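PDB 6E20: galectin, which binds galactose-containing glycans as a dimeric galectin-1-like lectin and probably acts in zebrafish innate immunity. Local coordinates for residues B[31-36]-B[42-47]; B[38-43]-B[110-115]; B[82-87]-B[127-132]. All coordinates share one frame; numbering follows the deposited sequence.

Interaction 1: residues B[31-36]-B[42-47]. With GAL (beta-D-galactopyranose), chain D.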
loop_
_atom_site.group_PDB
_atom_site.type_symbol
_atom_site.label_atom_id
_atom_site.label_comp_id
_atom_site.label_asym_id
_atom_site.label_seq_id
_atom_site.Cartn_x
_atom_site.Cartn_y
_atom_site.Cartn_z
ATOM N N ALA B 31 1.300 15.346 1.924
ATOM C CA ALA B 31 0.381 15.020 3.037
ATOM C C ALA B 31 0.030 13.537 3.008
ATOM O O ALA B 31 -0.163 12.970 1.908
ATOM C CB ALA B 31 -0.858 15.889 3.000
ATOM N N ILE B 32 -0.033 12.984 4.216
ATOM C CA ILE B 32 -0.577 11.656 4.587
ATOM C C ILE B 32 -1.930 11.925 5.222
ATOM O O ILE B 32 -1.995 12.723 6.178
ATOM C CB ILE B 32 0.354 10.917 5.568
ATOM C CG1 ILE B 32 1.765 10.722 4.993
ATOM C CG2 ILE B 32 -0.281 9.610 5.971
ATOM C CD1 ILE B 32 2.872 10.975 5.991
ATOM N N ASN B 33 -2.961 11.326 4.651
ATOM C CA ASN B 33 -4.367 11.459 5.096
ATOM C C ASN B 33 -4.798 10.077 5.549
ATOM O O ASN B 33 -4.790 9.164 4.702
ATOM C CB ASN B 33 -5.234 12.023 3.968
ATOM C CG ASN B 33 -4.807 13.420 3.575
ATOM O OD1 ASN B 33 -4.272 13.665 2.483
ATOM N ND2 ASN B 33 -5.031 14.351 4.471
ATOM N N ILE B 34 -5.120 9.929 6.839
ATOM C CA ILE B 34 -5.695 8.675 7.386
ATOM C C ILE B 34 -7.121 8.978 7.878
ATOM O O ILE B 34 -7.327 9.967 8.648
ATOM C CB ILE B 34 -4.796 8.095 8.485
ATOM C CG1 ILE B 34 -3.353 7.881 8.009
ATOM C CG2 ILE B 34 -5.401 6.814 9.044
ATOM C CD1 ILE B 34 -2.378 7.606 9.152
ATOM N N GLY B 35 -8.098 8.188 7.437
ATOM C CA GLY B 35 -9.491 8.441 7.858
ATOM C C GLY B 35 -10.447 7.420 7.297
ATOM O O GLY B 35 -10.046 6.263 7.156
ATOM N N HIS B 36 -11.685 7.838 7.056
ATOM C CA HIS B 36 -12.783 6.985 6.541
ATOM C C HIS B 36 -13.020 7.253 5.052
ATOM O O HIS B 36 -13.471 6.356 4.375
ATOM C CB HIS B 36 -14.049 7.203 7.390
ATOM C CG HIS B 36 -13.893 6.756 8.804
ATOM N ND1 HIS B 36 -13.505 5.472 9.137
ATOM C CD2 HIS B 36 -14.070 7.407 9.975
ATOM C CE1 HIS B 36 -13.456 5.352 10.452
ATOM N NE2 HIS B 36 -13.778 6.530 10.983
ATOM N N ALA B 42 -9.126 11.725 9.856
ATOM C CA ALA B 42 -8.792 11.739 11.297
ATOM C C ALA B 42 -7.415 12.360 11.538
ATOM O O ALA B 42 -7.243 13.066 12.558
ATOM C CB ALA B 42 -8.838 10.327 11.818
ATOM N N LEU B 43 -6.452 12.025 10.674
ATOM C CA LEU B 43 -5.089 12.617 10.654
ATOM C C LEU B 43 -4.717 13.074 9.230
ATOM O O LEU B 43 -4.542 12.221 8.328
ATOM C CB LEU B 43 -4.058 11.608 11.152
ATOM C CG LEU B 43 -2.608 12.073 11.013
ATOM C CD1 LEU B 43 -2.358 13.339 11.814
ATOM C CD2 LEU B 43 -1.629 10.990 11.435
ATOM N N HIS B 44 -4.507 14.374 9.094
ATOM C CA HIS B 44 -3.853 15.039 7.950
ATOM C C HIS B 44 -2.459 15.460 8.417
ATOM O O HIS B 44 -2.371 16.345 9.266
ATOM C CB HIS B 44 -4.696 16.216 7.479
ATOM C CG HIS B 44 -4.018 17.116 6.503
ATOM N ND1 HIS B 44 -4.005 16.835 5.164
ATOM C CD2 HIS B 44 -3.394 18.310 6.661
ATOM C CE1 HIS B 44 -3.405 17.826 4.511
ATOM N NE2 HIS B 44 -2.987 18.748 5.418
ATOM N N MET B 45 -1.414 14.825 7.909
ATOM C CA MET B 45 -0.032 15.177 8.330
ATOM C C MET B 45 0.685 15.750 7.114
ATOM O O MET B 45 0.832 15.009 6.129
ATOM C CB MET B 45 0.727 13.970 8.868
ATOM C CG MET B 45 2.137 14.329 9.272
ATOM S SD MET B 45 3.095 12.861 9.547
ATOM C CE MET B 45 4.751 13.554 9.480
ATOM N N ASN B 46 1.120 16.999 7.211
ATOM C CA ASN B 46 1.473 17.824 6.034
ATOM C C ASN B 46 2.832 18.461 6.288
ATOM O O ASN B 46 2.921 19.615 6.718
ATOM C CB ASN B 46 0.311 18.766 5.719
ATOM C CG ASN B 46 0.554 19.679 4.540
ATOM O OD1 ASN B 46 0.121 20.828 4.568
ATOM N ND2 ASN B 46 1.238 19.176 3.524
ATOM N N PRO B 47 3.936 17.707 6.065
ATOM C CA PRO B 47 5.268 18.309 5.979
ATOM C C PRO B 47 5.315 19.346 4.843
ATOM O O PRO B 47 4.994 19.015 3.716
ATOM C CB PRO B 47 6.187 17.109 5.748
ATOM C CG PRO B 47 5.419 15.936 6.347
ATOM C CD PRO B 47 3.983 16.237 5.960
HETATM C C1 GAL D . -4.543 24.585 4.892
HETATM C C2 GAL D . -4.103 23.908 3.617
HETATM C C3 GAL D . -4.731 22.522 3.522
HETATM C C4 GAL D . -4.419 21.730 4.794
HETATM C C5 GAL D . -4.903 22.539 6.017
HETATM C C6 GAL D . -4.585 21.871 7.377
HETATM O O2 GAL D . -4.558 24.735 2.543
HETATM O O3 GAL D . -4.226 21.847 2.396
HETATM O O4 GAL D . -3.003 21.540 4.796
HETATM O O5 GAL D . -4.266 23.815 6.026
HETATM O O6 GAL D . -4.870 22.760 8.473
#
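His44 lies side by side with Asn33 across an antiparallel pair of strands. CG is anti to the backbone N (chi1 169°), which sends the imidazole out over the sheet next to the Asn33 amide, the two planes only 25° apart. CB and CG pass alongside that amide. ND1 then meets it at the ring edge, in plane, 2.8 Å from the atom modelled as Asn33 ND2. CE1 has the methyl CB of Ala31 at 3.5 Å, oblique to the ring, while CD2 approaches C6 of the galactose. At the tip, NE2 shares a hydrogen bond of 2.9 Å with galactose O4. The backbone beneath is knit by paired bonds, such as Met45 N to Ile32 O at 2.8 Å, until a classic bulge sets Ala42 and Leu43 against Ile34, whose O takes Leu43 N and, weakly, Ala42 N. On the reverse face Ile32 CD1 rests 4.0 Å from Met45 SD. The hairpin of strands 30-34 and 40-47 thus offers the glycan pocket, beside Asn61 and Glu71, His44 and Asn46, the latter hydrogen-bonded to Phe30 O and Arg48 NE, and turns Ile32, Ile34, Leu43 and Met45 inward onto strands 85-91 and 95-99 of the second sheet.

Interaction 2: residues B[38-43]-B[110-115]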
loop_
_atom_site.group_PDB
_atom_site.type_symbol
_atom_site.label_atom_id
_atom_site.label_comp_id
_atom_site.label_asym_id
_atom_site.label_seq_id
_atom_site.Cartn_x
_atom_site.Cartn_y
_atom_site.Cartn_z
ATOM N N PRO B 38 -12.562 10.744 1.652
ATOM C CA PRO B 38 -12.029 12.074 1.338
ATOM C C PRO B 38 -12.655 13.201 2.189
ATOM O O PRO B 38 -11.997 14.210 2.410
ATOM C CB PRO B 38 -12.322 12.214 -0.167
ATOM C CG PRO B 38 -12.454 10.787 -0.678
ATOM C CD PRO B 38 -13.095 10.045 0.472
ATOM N N GLU B 39 -13.860 12.988 2.721
ATOM C CA GLU B 39 -14.629 13.989 3.500
ATOM C C GLU B 39 -14.498 13.730 5.001
ATOM O O GLU B 39 -15.092 14.499 5.754
ATOM C CB GLU B 39 -16.111 13.960 3.122
ATOM C CG GLU B 39 -16.413 14.680 1.816
ATOM C CD GLU B 39 -16.189 13.863 0.559
ATOM O OE1 GLU B 39 -16.379 12.619 0.628
ATOM O OE2 GLU B 39 -15.817 14.465 -0.486
ATOM N N ASP B 40 -13.746 12.715 5.430
ATOM C CA ASP B 40 -13.628 12.377 6.869
ATOM C C ASP B 40 -12.202 11.886 7.116
ATOM O O ASP B 40 -11.967 10.693 6.990
ATOM C CB ASP B 40 -14.730 11.394 7.294
ATOM C CG ASP B 40 -14.864 11.174 8.795
ATOM O OD1 ASP B 40 -14.131 11.828 9.550
ATOM O OD2 ASP B 40 -15.712 10.336 9.205
ATOM N N ILE B 41 -11.297 12.800 7.447
ATOM C CA ILE B 41 -9.850 12.511 7.663
ATOM C C ILE B 41 -9.542 12.762 9.136
ATOM O O ILE B 41 -9.624 13.907 9.545
ATOM C CB ILE B 41 -8.957 13.377 6.753
ATOM C CG1 ILE B 41 -9.337 13.244 5.285
ATOM C CG2 ILE B 41 -7.476 13.058 6.976
ATOM C CD1 ILE B 41 -9.254 11.835 4.774
ATOM N N ALA B 42 -9.126 11.725 9.856
ATOM C CA ALA B 42 -8.792 11.739 11.297
ATOM C C ALA B 42 -7.415 12.360 11.538
ATOM O O ALA B 42 -7.243 13.066 12.558
ATOM C CB ALA B 42 -8.838 10.327 11.818
ATOM N N LEU B 43 -6.452 12.025 10.674
ATOM C CA LEU B 43 -5.089 12.617 10.654
ATOM C C LEU B 43 -4.717 13.074 9.230
ATOM O O LEU B 43 -4.542 12.221 8.328
ATOM C CB LEU B 43 -4.058 11.608 11.152
ATOM C CG LEU B 43 -2.608 12.073 11.013
ATOM C CD1 LEU B 43 -2.358 13.339 11.814
ATOM C CD2 LEU B 43 -1.629 10.990 11.435
ATOM N N ASN B 110 -6.571 11.865 18.231
ATOM C CA ASN B 110 -7.573 11.125 17.436
ATOM C C ASN B 110 -8.964 11.679 17.747
ATOM O O ASN B 110 -9.758 10.953 18.391
ATOM C CB ASN B 110 -7.454 9.626 17.699
ATOM C CG ASN B 110 -8.316 8.782 16.790
ATOM O OD1 ASN B 110 -8.521 7.604 17.082
ATOM N ND2 ASN B 110 -8.850 9.360 15.724
ATOM N N ARG B 111 -9.268 12.873 17.234
ATOM C CA ARG B 111 -10.557 13.591 17.478
ATOM C C ARG B 111 -11.727 12.790 16.901
ATOM O O ARG B 111 -12.793 12.786 17.550
ATOM C CB ARG B 111 -10.570 14.987 16.862
ATOM C CG ARG B 111 -9.447 15.879 17.366
ATOM C CD ARG B 111 -9.182 16.972 16.361
ATOM N NE ARG B 111 -8.292 18.003 16.856
ATOM C CZ ARG B 111 -7.650 18.881 16.095
ATOM N NH1 ARG B 111 -7.764 18.839 14.779
ATOM N NH2 ARG B 111 -6.858 19.778 16.653
ATOM N N GLN B 112 -11.547 12.138 15.747
ATOM C CA GLN B 112 -12.619 11.318 15.116
ATOM C C GLN B 112 -12.973 10.156 16.052
ATOM O O GLN B 112 -14.107 9.736 16.023
ATOM C CB GLN B 112 -12.232 10.898 13.695
ATOM C CG GLN B 112 -13.249 9.997 12.975
ATOM C CD GLN B 112 -14.538 10.666 12.550
ATOM O OE1 GLN B 112 -15.480 10.021 12.076
ATOM N NE2 GLN B 112 -14.589 11.977 12.687
ATOM N N GLY B 113 -12.028 9.642 16.830
ATOM C CA GLY B 113 -12.298 8.686 17.922
ATOM C C GLY B 113 -12.363 7.234 17.478
ATOM O O GLY B 113 -12.448 6.368 18.379
ATOM N N SER B 114 -12.332 6.934 16.171
ATOM C CA SER B 114 -12.525 5.540 15.686
ATOM C C SER B 114 -11.280 4.717 16.035
ATOM O O SER B 114 -10.206 5.317 16.271
ATOM C CB SER B 114 -12.880 5.459 14.230
ATOM O OG SER B 114 -13.852 6.435 13.887
ATOM N N GLU B 115 -11.453 3.394 16.135
ATOM C CA GLU B 115 -10.382 2.398 16.394
ATOM C C GLU B 115 -9.941 1.722 15.088
ATOM O O GLU B 115 -8.998 0.918 15.156
ATOM C CB GLU B 115 -10.874 1.356 17.404
ATOM C CG GLU B 115 -10.927 1.910 18.821
ATOM C CD GLU B 115 -11.683 1.055 19.821
ATOM O OE1 GLU B 115 -11.156 -0.007 20.180
ATOM O OE2 GLU B 115 -12.805 1.452 20.213
HETATM O O HOH W 1 -9.291 13.414 14.250
#
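The oxygen edge of the Asp40 carboxylate stands over one face of the Gln112 amide, the two side chains arriving from opposite directions with their planes 78° apart, nearly perpendicular. As modelled, Asp40 OD2 lies 2.9 Å from Gln112 OE1, and Asp40 OD1 is 3.2 Å from Gln112 NE2; the O and N of this amide may be exchanged. Gln112 reaches Asp40 because CG stands anti to the backbone N and the bend at chi2 (71°) brings the amide face under the Asp40 oxygens. Nearer the backbone, the methyl CB of Ala42 lies 3.9 Å from the methylene CB of Gln112. A water joins the backbones as well, donating to Ala42 O at 2.7 Å and accepting from Gln112 N at 3.0 Å. Gln112 sits in a type I beta turn from Asn110 to Gly113, closed by a weak bond of Gly113 N to Asn110 O; Gly113 ends the turn with a positive phi, which favours glycine. Beside it, Arg111 hydrogen-bonds Asn61 of the glycan pocket and Ser62, a second-shell link to the sugar site. The arrangement belongs to the galectin beta-sandwich, where the loop from strand 105-109 to strand 116-124 crosses between the two sheets and folds over the bulged beginning of strand 40-47.

Interaction 3: residues B[82-87]-B[127-132]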
loop_
_atom_site.group_PDB
_atom_site.type_symbol
_atom_site.label_atom_id
_atom_site.label_comp_id
_atom_site.label_asym_id
_atom_site.label_seq_id
_atom_site.Cartn_x
_atom_site.Cartn_y
_atom_site.Cartn_z
ATOM N N ASP B 82 14.004 14.841 -2.494
ATOM C CA ASP B 82 14.640 13.679 -3.172
ATOM C C ASP B 82 15.377 12.754 -2.188
ATOM O O ASP B 82 16.200 11.968 -2.660
ATOM C CB ASP B 82 15.638 14.117 -4.248
ATOM C CG ASP B 82 15.863 13.050 -5.312
ATOM O OD1 ASP B 82 14.997 12.196 -5.486
ATOM O OD2 ASP B 82 16.900 13.081 -5.963
ATOM N N LYS B 83 15.109 12.810 -0.882
ATOM C CA LYS B 83 15.769 11.887 0.082
ATOM C C LYS B 83 14.722 10.966 0.678
ATOM O O LYS B 83 13.686 11.490 1.128
ATOM C CB LYS B 83 16.515 12.674 1.155
ATOM C CG LYS B 83 17.829 13.233 0.636
ATOM C CD LYS B 83 18.718 12.103 0.101
ATOM C CE LYS B 83 19.205 12.409 -1.287
ATOM N NZ LYS B 83 19.794 13.766 -1.330
ATOM N N GLU B 84 14.988 9.660 0.659
ATOM C CA GLU B 84 14.074 8.637 1.227
ATOM C C GLU B 84 13.866 8.924 2.711
ATOM O O GLU B 84 14.829 9.309 3.378
ATOM C CB GLU B 84 14.586 7.206 1.084
ATOM C CG GLU B 84 13.620 6.202 1.719
ATOM C CD GLU B 84 13.945 4.733 1.513
ATOM O OE1 GLU B 84 14.223 4.060 2.510
ATOM O OE2 GLU B 84 13.912 4.276 0.371
ATOM N N PHE B 85 12.637 8.751 3.182
ATOM C CA PHE B 85 12.273 8.782 4.615
ATOM C C PHE B 85 11.438 7.542 4.934
ATOM O O PHE B 85 10.815 6.923 4.019
ATOM C CB PHE B 85 11.479 10.039 4.968
ATOM C CG PHE B 85 10.151 10.107 4.267
ATOM C CD1 PHE B 85 9.067 9.355 4.703
ATOM C CD2 PHE B 85 9.999 10.870 3.123
ATOM C CE1 PHE B 85 7.855 9.390 4.028
ATOM C CE2 PHE B 85 8.782 10.908 2.454
ATOM C CZ PHE B 85 7.717 10.165 2.902
ATOM N N GLN B 86 11.441 7.217 6.222
ATOM C CA GLN B 86 10.554 6.223 6.849
ATOM C C GLN B 86 9.902 6.893 8.064
ATOM O O GLN B 86 10.626 7.515 8.864
ATOM C CB GLN B 86 11.317 4.937 7.163
ATOM C CG GLN B 86 10.392 3.734 7.143
ATOM C CD GLN B 86 11.115 2.416 7.291
ATOM O OE1 GLN B 86 11.453 2.005 8.401
ATOM N NE2 GLN B 86 11.284 1.720 6.178
ATOM N N ILE B 87 8.570 6.879 8.075
ATOM C CA ILE B 87 7.670 7.403 9.147
ATOM C C ILE B 87 6.876 6.225 9.720
ATOM O O ILE B 87 6.426 5.352 8.936
ATOM C CB ILE B 87 6.734 8.473 8.566
ATOM C CG1 ILE B 87 7.510 9.692 8.064
ATOM C CG2 ILE B 87 5.648 8.869 9.549
ATOM C CD1 ILE B 87 6.682 10.582 7.144
ATOM N N ARG B 127 6.677 10.526 -3.627
ATOM C CA ARG B 127 6.476 9.156 -4.162
ATOM C C ARG B 127 6.427 8.205 -2.968
ATOM O O ARG B 127 7.311 8.283 -2.084
ATOM C CB ARG B 127 7.501 8.782 -5.239
ATOM C CG ARG B 127 8.966 9.027 -4.907
ATOM C CD ARG B 127 9.808 8.843 -6.168
ATOM N NE ARG B 127 11.205 9.256 -6.055
ATOM C CZ ARG B 127 11.629 10.518 -5.919
ATOM N NH1 ARG B 127 10.769 11.519 -5.848
ATOM N NH2 ARG B 127 12.922 10.782 -5.833
ATOM N N ILE B 128 5.395 7.374 -2.934
ATOM C CA ILE B 128 5.208 6.368 -1.856
ATOM C C ILE B 128 5.740 5.032 -2.360
ATOM O O ILE B 128 5.205 4.500 -3.346
ATOM C CB ILE B 128 3.732 6.314 -1.417
ATOM C CG1 ILE B 128 3.243 7.686 -0.948
ATOM C CG2 ILE B 128 3.558 5.239 -0.357
ATOM C CD1 ILE B 128 4.016 8.247 0.233
ATOM N N GLN B 129 6.770 4.525 -1.693
ATOM C CA GLN B 129 7.485 3.286 -2.054
ATOM C C GLN B 129 7.055 2.144 -1.133
ATOM O O GLN B 129 7.302 0.990 -1.526
ATOM C CB GLN B 129 8.993 3.496 -1.932
ATOM C CG GLN B 129 9.509 4.666 -2.760
ATOM C CD GLN B 129 11.013 4.798 -2.653
ATOM O OE1 GLN B 129 11.603 4.711 -1.566
ATOM N NE2 GLN B 129 11.648 5.017 -3.794
ATOM N N GLY B 130 6.519 2.438 0.064
ATOM C CA GLY B 130 6.152 1.382 1.026
ATOM C C GLY B 130 5.044 1.796 1.963
ATOM O O GLY B 130 5.100 2.912 2.504
ATOM N N VAL B 131 4.049 0.926 2.103
ATOM C CA VAL B 131 3.006 0.988 3.159
ATOM C C VAL B 131 2.962 -0.392 3.808
ATOM O O VAL B 131 2.660 -1.378 3.089
ATOM C CB VAL B 131 1.631 1.410 2.623
ATOM C CG1 VAL B 131 0.642 1.647 3.762
ATOM C CG2 VAL B 131 1.758 2.660 1.777
ATOM N N GLU B 132 3.313 -0.433 5.088
ATOM C CA GLU B 132 3.318 -1.659 5.921
ATOM C C GLU B 132 2.480 -1.397 7.170
ATOM O O GLU B 132 2.689 -0.348 7.815
ATOM C CB GLU B 132 4.738 -2.034 6.337
ATOM C CG GLU B 132 5.646 -2.329 5.164
ATOM C CD GLU B 132 7.123 -2.381 5.520
ATOM O OE1 GLU B 132 7.711 -1.304 5.715
ATOM O OE2 GLU B 132 7.672 -3.491 5.609
#
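Within the five-stranded sheet of the galectin sandwich, strands 85-91 and 126-133 lie on the two flanks of strand 16-23, and Asp82 and Glu84, in the loop leading into strand 85-91, reach across that intervening strand to Arg127 and Gln129. The residues are therefore not backbone partners: the nearest pair of CA atoms, those of Glu84 and Gln129, is 9.1 Å apart, and long side chains have to span the gap. Asp82 and Arg127 form a salt bridge at the surface. Asp82 OD1 stands 2.5 Å from Arg127 NH2, at the edge of the guanidinium and near its plane, while the two flat groups are turned 44° against each other. The hydrogen bond within this bridge is weak, bent to 123° at the hydrogen, and so short a separation makes its exact geometry doubtful. Arg127 starts with CG between the backbone N and the carbonyl carbon (chi1 50°) and then runs extended to NE, which carries its charged end over to the loop holding Asp82. Further along, Glu84 sends an extended chain obliquely over to that of Gln129. As modelled, Glu84 OE2 comes to 3.0 Å from Gln129 OE1. An extra residue in the strand here, a beta bulge, places Gln129 and Gly130 together opposite Thr20. Strand 16-23 makes backbone hydrogen bonds to both sides, with Gly21 bonded to Phe85 and Thr20 to Gln129, and the side chain of Glu84 touches Thr20. From Gly130 of the bulge on to Glu132, the strand pairs antiparallel with a strand of the second subunit, so that the sheet bridged here continues across the dimer interface.

Overall arrangement
All three contacts belong to one galectin beta-sandwich but occupy different places in it. Interactions 1 and 2 have centres about 9 Å apart, share Ala42 and Leu43 on strand 40-47, and are joined by a probable hydrogen bond between His36 NE2 and Ser114 OG. Interaction 3 lies in the other sheet, its centre about 15 Å from that of interaction 1 and 23 Å from that of interaction 2; Ile87 packing on Ile32 and Met45 links it to interaction 1 through the core. Along the chain, interaction 1 closes before interaction 3 opens, whereas interactions 2 and 3 alternate. One sheet thus carries the glycan site, while the other continues into the dimer.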